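Putative enzyme related to aldose 1-epimerase (Salmonella typhimurium, PDB 2HTA) probably catalyses the interconversion of the alpha and beta anomers of glucose 6-phosphate, as a hexose-6-phosphate mutarotase. Local coordinates at residues F150-R155 with I164-H169; T174-H179 with A288-T293; H248-N253 with P297-Q302. All coordinates share one frame; numbering follows the deposited sequence.

Contact 1: F150-R155 with I164-H169; sequences FTLLAR and IELEAH
Leu152 and Leu166 meet methyl to methyl on the buried face of an antiparallel hairpin, CD2 of Leu152 lying 3.4 Å from CD1 of Leu166, closer than two methyls normally sit. CG of Leu166 is anti to the backbone N (chi1 -176°), which carries its branch toward Leu152, and CB of Ala168 adds a second apolar contact, 3.6 Å from CD2 of Leu152. This face is buried: Trp96 and Trp118 cover Leu152, while Leu178 packs on Ile164. Between the strands, paired backbone bonds join Thr151 with His169, Leu153 with Glu167 and Arg155 with Glu165; the Leu153 N to Glu167 O bond is 2.8 Å and nearly straight.

On the opposite face Thr151, Arg155, Glu165, Glu167 and His169 are partly exposed, with Leu153 buried among them. There OE1 of Glu167 takes two donors from opposite faces of its carboxylate. NH2 of Arg155 arrives from above the carboxylate plane at 3.1 Å, the oxygen lying in the guanidinium plane; NE2 of His169 donates at 2.7 Å from the anti side, tilted well out of the carboxylate plane. Leu153 CD1 fits against both Glu167 OE1 and His169 NE2. A water bonded to Arg155 NH2 (2.9 Å), Glu165 OE1 and Glu165 O supplements a long Arg155–Glu165 ion pair. ND1 of His169 is in turn bound by Glu295. The Arg155 and His169 donors restrain the turn of the Glu167 carboxylate and would probably stabilise its negative charge, while Glu165 competes for Arg155.

Contact 2: T174-H179 with A288-T293; sequences TTSALH and APQQAT
Thr174 and Gln290 form the one bridge between strand segments 174-178 and 289-292, whose directions differ by 107°, a hydrogen-bonded antiparallel pair in which Gln290 N donates to Thr174 O at 2.8 Å and Thr174 N to Gln290 O at 3.1 Å. CA of Pro289 adds a CA-H...O contact to Thr174 O. The side chains meet mainly through water. OG of Ser176 and OE1 of Gln290 stand 3.7 Å apart, joined by two waters that each donate to OE1, at 2.6 and 2.7 Å; the first also bonds Thr174 OG1, and a third water links that hydroxyl to Gln290 O. Gln290 reaches them because its CG is anti to the backbone N (chi1 -153°) and its chain runs extended beyond. This short strand pairs with the beginning of strand 172-183 in the curled antiparallel sheet of the galactose-mutarotase-like fold, well before that strand reaches His179, inferred to be an active-site residue. The other end of the Gln290 amide, NE2, donates to the backbone O of Arg299. The CG2 methyl of Thr175 lies 3.8 Å from Ala288 O, while its hydroxyl bonds the backbone N of Phe99.

Contact 3: H248-N253 with P297-Q302; sequences HHHHLN and PSRLAQ
His250 carries its ring beside its own backbone N (chi1 -39°), and Arg299 bends at chi3 (-81°), so that imidazole and guanidinium come together, their planes 66° apart. NE2 of His250 lies 2.9 Å from NH1 of Arg299, and CE1 of His250 is 3.4 Å from the same nitrogen. Closer to the backbone, CB of His250 is 3.2 Å from Arg299 O. The left-handed backbone of His250 marks where strand 242-249 ends and the chain turns away from its neighbour. Before that turn, His249 and Ala301 form an antiparallel hydrogen-bonded pair, with His249 N to Ala301 O at 2.9 Å and Ala301 N to His249 O at 3.1 Å; His248 faces Gln302 in the next, non-hydrogen-bonded pair. These strands are central neighbours in the large antiparallel sheet of the galactose-mutarotase-like fold, and the chain leaving strand 242-249 passes through a classic beta bulge, where Leu252 and Asn253 both face Val284, into strand 253-258 of another sheet. In the turn, CD1 of Leu300 fits 3.6 Å from CA of His251 and 3.8 Å from its CB. The His251 ring has CB of His248 over its centre. His248 and Gln302 lie buried and turn their polar ends to other strands: ND1 of His248 and NE2 of Gln302 both bond OG1 of Thr283, NE2 of His248 bonds Ser233, and OE1 of Gln302 bonds Ser180. The Gln302 side chain is about 6 Å from that of Glu282, an inferred active-site residue.

In the fold
From the N terminus, contact 1 comes first, closing the short hairpin of strands 151-158 and 162-169 before either other contact opens. The next strand, 172-183, opens contact 2, which closes only after more than a hundred residues. Contact 3 begins within that span, at 248-253, and ends beyond it, at 297-302, so contacts 2 and 3 cross. Strand 298-308 lies between strands 162-169 and 242-249 in the large sheet, and Leu166 N probably donates to Leu300 O (2.7 Å), joining contact 1 to contact 3. Leu166 packs on Leu178 and Ser176 on Leu300, tying strand 172-183 of the second sheet to both.

Contact 1: F150-R155 with I164-H169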
loop_
_atom_site.group_PDB
_atom_site.type_symbol
_atom_site.label_atom_id
_atom_site.label_comp_id
_atom_site.label_asym_id
_atom_site.label_seq_id
_atom_site.Cartn_x
_atom_site.Cartn_y
_atom_site.Cartn_z
ATOM N N PHE A 150 -17.927 1.204 12.591
ATOM C CA PHE A 150 -16.819 2.061 12.140
ATOM C C PHE A 150 -17.193 2.728 10.801
ATOM O O PHE A 150 -18.089 2.249 10.088
ATOM C CB PHE A 150 -15.521 1.215 11.953
ATOM C CG PHE A 150 -15.587 0.215 10.772
ATOM C CD1 PHE A 150 -15.962 -1.131 10.995
ATOM C CD2 PHE A 150 -15.253 0.602 9.478
ATOM C CE1 PHE A 150 -15.992 -2.013 9.924
ATOM C CE2 PHE A 150 -15.345 -0.254 8.388
ATOM C CZ PHE A 150 -15.704 -1.608 8.622
ATOM N N THR A 151 -16.517 3.843 10.508
ATOM C CA THR A 151 -16.465 4.403 9.154
ATOM C C THR A 151 -14.975 4.689 8.892
ATOM O O THR A 151 -14.321 5.417 9.671
ATOM C CB THR A 151 -17.244 5.729 9.051
ATOM O OG1 THR A 151 -18.601 5.500 9.424
ATOM C CG2 THR A 151 -17.197 6.231 7.618
ATOM N N LEU A 152 -14.437 4.100 7.819
ATOM C CA LEU A 152 -13.045 4.232 7.475
ATOM C C LEU A 152 -13.015 5.044 6.184
ATOM O O LEU A 152 -13.825 4.778 5.272
ATOM C CB LEU A 152 -12.481 2.857 7.120
ATOM C CG LEU A 152 -11.356 2.149 7.829
ATOM C CD1 LEU A 152 -10.824 0.943 6.938
ATOM C CD2 LEU A 152 -10.212 3.054 8.285
ATOM N N LEU A 153 -12.169 6.081 6.155
ATOM C CA LEU A 153 -11.968 6.908 4.979
ATOM C C LEU A 153 -10.547 6.779 4.478
ATOM O O LEU A 153 -9.619 6.813 5.275
ATOM C CB LEU A 153 -12.243 8.403 5.276
ATOM C CG LEU A 153 -13.712 8.568 5.663
ATOM C CD1 LEU A 153 -13.996 9.682 6.584
ATOM C CD2 LEU A 153 -14.579 8.685 4.407
ATOM N N ALA A 154 -10.375 6.654 3.166
ATOM C CA ALA A 154 -9.030 6.623 2.553
ATOM C C ALA A 154 -9.046 7.799 1.565
ATOM O O ALA A 154 -9.874 7.824 0.641
ATOM C CB ALA A 154 -8.761 5.307 1.833
ATOM N N ARG A 155 -8.204 8.780 1.818
ATOM C CA ARG A 155 -8.110 9.982 0.958
ATOM C C ARG A 155 -6.803 9.913 0.250
ATOM O O ARG A 155 -5.774 9.670 0.900
ATOM C CB ARG A 155 -8.192 11.240 1.829
ATOM C CG ARG A 155 -9.501 11.349 2.634
ATOM C CD ARG A 155 -9.559 12.681 3.358
ATOM N NE ARG A 155 -10.908 12.992 3.803
ATOM C CZ ARG A 155 -11.374 12.701 5.014
ATOM N NH1 ARG A 155 -12.627 13.016 5.343
ATOM N NH2 ARG A 155 -10.574 12.136 5.904
ATOM N N ILE A 164 -1.450 9.470 0.702
ATOM C CA ILE A 164 -2.433 8.447 1.130
ATOM C C ILE A 164 -2.727 8.780 2.582
ATOM O O ILE A 164 -1.795 8.950 3.348
ATOM C CB ILE A 164 -1.850 7.036 0.991
ATOM C CG1 ILE A 164 -1.429 6.809 -0.473
ATOM C CG2 ILE A 164 -2.930 5.961 1.429
ATOM C CD1 ILE A 164 -0.376 5.719 -0.692
ATOM N N GLU A 165 -3.993 8.940 2.947
ATOM C CA GLU A 165 -4.321 9.182 4.353
ATOM C C GLU A 165 -5.488 8.274 4.734
ATOM O O GLU A 165 -6.546 8.309 4.100
ATOM C CB GLU A 165 -4.700 10.648 4.548
ATOM C CG GLU A 165 -5.181 11.014 5.996
ATOM C CD GLU A 165 -5.736 12.440 6.079
ATOM O OE1 GLU A 165 -6.770 12.742 5.435
ATOM O OE2 GLU A 165 -5.128 13.271 6.784
ATOM N N LEU A 166 -5.271 7.432 5.728
ATOM C CA LEU A 166 -6.303 6.575 6.301
ATOM C C LEU A 166 -6.851 7.120 7.632
ATOM O O LEU A 166 -6.094 7.423 8.550
ATOM C CB LEU A 166 -5.706 5.183 6.528
ATOM C CG LEU A 166 -6.737 4.176 7.048
ATOM C CD1 LEU A 166 -7.777 3.777 5.973
ATOM C CD2 LEU A 166 -5.990 2.948 7.608
ATOM N N GLU A 167 -8.170 7.179 7.776
ATOM C CA GLU A 167 -8.784 7.796 8.963
ATOM C C GLU A 167 -9.947 6.902 9.407
ATOM O O GLU A 167 -10.838 6.578 8.594
ATOM C CB GLU A 167 -9.316 9.176 8.565
ATOM C CG GLU A 167 -10.060 9.895 9.638
ATOM C CD GLU A 167 -10.482 11.315 9.140
ATOM O OE1 GLU A 167 -11.665 11.551 8.734
ATOM O OE2 GLU A 167 -9.574 12.168 9.133
ATOM N N ALA A 168 -9.893 6.461 10.654
ATOM C CA ALA A 168 -10.879 5.488 11.181
ATOM C C ALA A 168 -11.719 6.159 12.272
ATOM O O ALA A 168 -11.176 6.684 13.266
ATOM C CB ALA A 168 -10.171 4.254 11.731
ATOM N N HIS A 169 -13.027 6.183 12.073
ATOM C CA HIS A 169 -13.953 6.790 13.030
ATOM C C HIS A 169 -14.663 5.681 13.802
ATOM O O HIS A 169 -15.246 4.773 13.207
ATOM C CB HIS A 169 -15.007 7.618 12.300
ATOM C CG HIS A 169 -14.429 8.799 11.583
ATOM N ND1 HIS A 169 -14.522 10.088 12.070
ATOM C CD2 HIS A 169 -13.769 8.885 10.408
ATOM C CE1 HIS A 169 -13.930 10.919 11.224
ATOM N NE2 HIS A 169 -13.467 10.215 10.209
HETATM O O HOH W 1 -8.351 10.346 5.469
#

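Contact 2: T174-H179 with A288-T293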
loop_
_atom_site.group_PDB
_atom_site.type_symbol
_atom_site.label_atom_id
_atom_site.label_comp_id
_atom_site.label_asym_id
_atom_site.label_seq_id
_atom_site.Cartn_x
_atom_site.Cartn_y
_atom_site.Cartn_z
ATOM N N THR A 174 -6.767 -0.299 17.429
ATOM C CA THR A 174 -6.408 -1.070 16.238
ATOM C C THR A 174 -4.892 -1.071 15.966
ATOM O O THR A 174 -4.135 -0.286 16.543
ATOM C CB THR A 174 -7.051 -0.485 14.917
ATOM O OG1 THR A 174 -6.556 0.852 14.671
ATOM C CG2 THR A 174 -8.556 -0.422 14.976
ATOM N N THR A 175 -4.476 -1.955 15.062
ATOM C CA THR A 175 -3.185 -1.791 14.419
ATOM C C THR A 175 -3.438 -1.809 12.904
ATOM O O THR A 175 -4.462 -2.328 12.420
ATOM C CB THR A 175 -2.164 -2.863 14.839
ATOM O OG1 THR A 175 -2.679 -4.156 14.523
ATOM C CG2 THR A 175 -1.847 -2.787 16.422
ATOM N N SER A 176 -2.563 -1.145 12.154
ATOM C CA SER A 176 -2.841 -0.915 10.736
ATOM C C SER A 176 -1.532 -0.661 9.986
ATOM O O SER A 176 -0.474 -0.459 10.624
ATOM C CB SER A 176 -3.776 0.260 10.527
ATOM O OG SER A 176 -3.296 1.427 11.190
ATOM N N ALA A 177 -1.624 -0.641 8.653
ATOM C CA ALA A 177 -0.483 -0.341 7.778
ATOM C C ALA A 177 -0.947 0.146 6.396
ATOM O O ALA A 177 -2.069 -0.217 5.929
ATOM C CB ALA A 177 0.379 -1.617 7.557
ATOM N N LEU A 178 -0.097 0.955 5.734
ATOM C CA LEU A 178 -0.258 1.154 4.301
ATOM C C LEU A 178 0.919 0.356 3.717
ATOM O O LEU A 178 2.083 0.697 3.922
ATOM C CB LEU A 178 -0.195 2.670 3.966
ATOM C CG LEU A 178 -1.168 3.532 4.746
ATOM C CD1 LEU A 178 -0.992 5.057 4.428
ATOM C CD2 LEU A 178 -2.637 3.096 4.389
ATOM N N HIS A 179 0.597 -0.783 3.102
ATOM C CA HIS A 179 1.570 -1.850 2.826
ATOM C C HIS A 179 2.186 -1.648 1.426
ATOM O O HIS A 179 2.169 -2.556 0.603
ATOM C CB HIS A 179 0.806 -3.187 2.850
ATOM C CG HIS A 179 1.655 -4.417 2.895
ATOM N ND1 HIS A 179 2.581 -4.715 1.929
ATOM C CD2 HIS A 179 1.626 -5.502 3.731
ATOM C CE1 HIS A 179 3.141 -5.889 2.183
ATOM N NE2 HIS A 179 2.552 -6.401 3.247
ATOM N N ALA A 288 2.205 -0.860 19.222
ATOM C CA ALA A 288 1.237 -0.518 20.247
ATOM C C ALA A 288 -0.051 -0.276 19.470
ATOM O O ALA A 288 0.003 -0.034 18.277
ATOM C CB ALA A 288 1.659 0.777 20.998
ATOM N N PRO A 289 -1.206 -0.320 20.142
ATOM C CA PRO A 289 -2.446 -0.038 19.426
ATOM C C PRO A 289 -2.785 1.442 19.354
ATOM O O PRO A 289 -2.437 2.218 20.235
ATOM C CB PRO A 289 -3.484 -0.784 20.274
ATOM C CG PRO A 289 -3.011 -0.561 21.635
ATOM C CD PRO A 289 -1.492 -0.672 21.552
ATOM N N GLN A 290 -3.465 1.806 18.287
ATOM C CA GLN A 290 -3.860 3.160 18.013
ATOM C C GLN A 290 -5.271 3.395 18.497
ATOM O O GLN A 290 -6.138 2.564 18.313
ATOM C CB GLN A 290 -3.765 3.394 16.509
ATOM C CG GLN A 290 -3.524 4.804 16.120
ATOM C CD GLN A 290 -3.401 4.968 14.618
ATOM O OE1 GLN A 290 -3.697 4.044 13.833
ATOM N NE2 GLN A 290 -2.915 6.160 14.205
ATOM N N GLN A 291 -5.474 4.542 19.128
ATOM C CA GLN A 291 -6.758 4.942 19.684
ATOM C C GLN A 291 -7.642 5.597 18.628
ATOM O O GLN A 291 -7.164 6.494 17.898
ATOM C CB GLN A 291 -6.535 6.008 20.781
ATOM C CG GLN A 291 -5.531 5.638 21.896
ATOM C CD GLN A 291 -5.869 4.248 22.484
ATOM O OE1 GLN A 291 -4.967 3.372 22.620
ATOM N NE2 GLN A 291 -7.162 4.014 22.745
ATOM N N ALA A 292 -8.906 5.186 18.561
ATOM C CA ALA A 292 -9.935 5.961 17.863
ATOM C C ALA A 292 -11.074 6.201 18.830
ATOM O O ALA A 292 -11.510 5.280 19.494
ATOM C CB ALA A 292 -10.447 5.248 16.634
ATOM N N THR A 293 -11.517 7.451 18.912
ATOM C CA THR A 293 -12.714 7.848 19.679
ATOM C C THR A 293 -13.487 8.676 18.659
ATOM O O THR A 293 -13.002 8.879 17.544
ATOM C CB THR A 293 -12.350 8.641 20.932
ATOM O OG1 THR A 293 -11.807 9.915 20.538
ATOM C CG2 THR A 293 -11.329 7.897 21.731
HETATM O O HOH W 2 -3.817 1.422 13.835
HETATM O O HOH W 3 -8.046 2.709 16.419
HETATM O O HOH W 4 -4.706 3.723 11.403
#

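Contact 3: H248-N253 with P297-Q302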
loop_
_atom_site.group_PDB
_atom_site.type_symbol
_atom_site.label_atom_id
_atom_site.label_comp_id
_atom_site.label_asym_id
_atom_site.label_seq_id
_atom_site.Cartn_x
_atom_site.Cartn_y
_atom_site.Cartn_z
ATOM N N HIS A 248 6.380 9.063 6.274
ATOM C CA HIS A 248 5.454 8.436 7.192
ATOM C C HIS A 248 4.957 9.458 8.190
ATOM O O HIS A 248 5.753 10.277 8.741
ATOM C CB HIS A 248 6.131 7.263 7.935
ATOM C CG HIS A 248 6.898 6.332 7.041
ATOM N ND1 HIS A 248 6.292 5.337 6.299
ATOM C CD2 HIS A 248 8.213 6.308 6.705
ATOM C CE1 HIS A 248 7.209 4.704 5.580
ATOM N NE2 HIS A 248 8.386 5.263 5.823
ATOM N N HIS A 249 3.628 9.468 8.387
ATOM C CA HIS A 249 3.020 10.368 9.399
ATOM C C HIS A 249 2.022 9.641 10.265
ATOM O O HIS A 249 1.306 8.796 9.791
ATOM C CB HIS A 249 2.360 11.570 8.713
ATOM C CG HIS A 249 3.340 12.675 8.394
ATOM N ND1 HIS A 249 3.775 12.938 7.114
ATOM C CD2 HIS A 249 4.014 13.529 9.213
ATOM C CE1 HIS A 249 4.637 13.944 7.149
ATOM N NE2 HIS A 249 4.823 14.304 8.417
ATOM N N HIS A 250 1.991 9.990 11.554
ATOM C CA HIS A 250 1.038 9.449 12.518
ATOM C C HIS A 250 1.288 7.975 12.800
ATOM O O HIS A 250 0.428 7.335 13.406
ATOM C CB HIS A 250 -0.452 9.689 12.120
ATOM C CG HIS A 250 -0.705 11.035 11.520
ATOM N ND1 HIS A 250 -0.468 12.211 12.196
ATOM C CD2 HIS A 250 -1.139 11.387 10.278
ATOM C CE1 HIS A 250 -0.748 13.240 11.410
ATOM N NE2 HIS A 250 -1.170 12.772 10.242
ATOM N N HIS A 251 2.423 7.445 12.352
ATOM C CA HIS A 251 2.746 6.019 12.446
ATOM C C HIS A 251 3.565 5.771 13.670
ATOM O O HIS A 251 3.982 6.734 14.378
ATOM C CB HIS A 251 3.654 5.617 11.205
ATOM C CG HIS A 251 4.963 6.301 11.271
ATOM N ND1 HIS A 251 5.049 7.685 11.253
ATOM C CD2 HIS A 251 6.203 5.850 11.544
ATOM C CE1 HIS A 251 6.314 8.036 11.397
ATOM N NE2 HIS A 251 7.028 6.952 11.611
ATOM N N LEU A 252 3.802 4.475 13.949
ATOM C CA LEU A 252 4.779 4.070 14.984
ATOM C C LEU A 252 6.015 3.381 14.432
ATOM O O LEU A 252 7.114 3.453 15.025
ATOM C CB LEU A 252 4.131 3.109 15.999
ATOM C CG LEU A 252 4.351 3.323 17.479
ATOM C CD1 LEU A 252 4.136 4.870 17.890
ATOM C CD2 LEU A 252 3.379 2.377 18.204
ATOM N N ASN A 253 5.867 2.739 13.288
ATOM C CA ASN A 253 6.842 1.817 12.787
ATOM C C ASN A 253 6.932 1.963 11.279
ATOM O O ASN A 253 6.014 2.510 10.644
ATOM C CB ASN A 253 6.371 0.346 13.049
ATOM C CG ASN A 253 5.904 0.123 14.459
ATOM O OD1 ASN A 253 4.760 -0.343 14.682
ATOM N ND2 ASN A 253 6.788 0.406 15.443
ATOM N N PRO A 297 -10.708 10.671 15.583
ATOM C CA PRO A 297 -10.500 9.485 14.776
ATOM C C PRO A 297 -8.997 9.154 14.682
ATOM O O PRO A 297 -8.162 10.046 14.844
ATOM C CB PRO A 297 -11.031 9.916 13.406
ATOM C CG PRO A 297 -10.881 11.363 13.384
ATOM C CD PRO A 297 -11.225 11.793 14.780
ATOM N N SER A 298 -8.635 7.917 14.382
ATOM C CA SER A 298 -7.209 7.637 14.186
ATOM C C SER A 298 -6.816 8.013 12.771
ATOM O O SER A 298 -7.695 8.079 11.851
ATOM C CB SER A 298 -6.893 6.182 14.441
ATOM O OG SER A 298 -7.722 5.398 13.606
ATOM N N ARG A 299 -5.517 8.255 12.576
ATOM C CA ARG A 299 -5.055 8.579 11.253
ATOM C C ARG A 299 -3.728 7.879 11.021
ATOM O O ARG A 299 -2.951 7.674 11.954
ATOM C CB ARG A 299 -4.899 10.115 11.098
ATOM C CG ARG A 299 -6.237 10.867 11.203
ATOM C CD ARG A 299 -6.160 12.292 10.639
ATOM N NE ARG A 299 -5.576 13.208 11.611
ATOM C CZ ARG A 299 -4.474 13.930 11.387
ATOM N NH1 ARG A 299 -3.872 13.842 10.207
ATOM N NH2 ARG A 299 -3.992 14.767 12.320
ATOM N N LEU A 300 -3.469 7.500 9.768
ATOM C CA LEU A 300 -2.165 6.999 9.351
ATOM C C LEU A 300 -1.975 7.521 7.896
ATOM O O LEU A 300 -2.937 7.499 7.093
ATOM C CB LEU A 300 -2.213 5.483 9.308
ATOM C CG LEU A 300 -0.921 4.669 9.179
ATOM C CD1 LEU A 300 0.043 4.925 10.392
ATOM C CD2 LEU A 300 -1.262 3.180 9.000
ATOM N N ALA A 301 -0.781 8.037 7.589
ATOM C CA ALA A 301 -0.559 8.638 6.249
ATOM C C ALA A 301 0.800 8.329 5.725
ATOM O O ALA A 301 1.775 8.228 6.474
ATOM C CB ALA A 301 -0.795 10.173 6.260
ATOM N N GLN A 302 0.852 8.234 4.397
ATOM C CA GLN A 302 2.095 8.041 3.668
ATOM C C GLN A 302 2.103 8.990 2.427
ATOM O O GLN A 302 1.074 9.115 1.762
ATOM C CB GLN A 302 2.161 6.581 3.220
ATOM C CG GLN A 302 3.480 6.258 2.465
ATOM C CD GLN A 302 3.558 4.854 1.984
ATOM O OE1 GLN A 302 3.456 4.609 0.788
ATOM N NE2 GLN A 302 3.732 3.892 2.926
#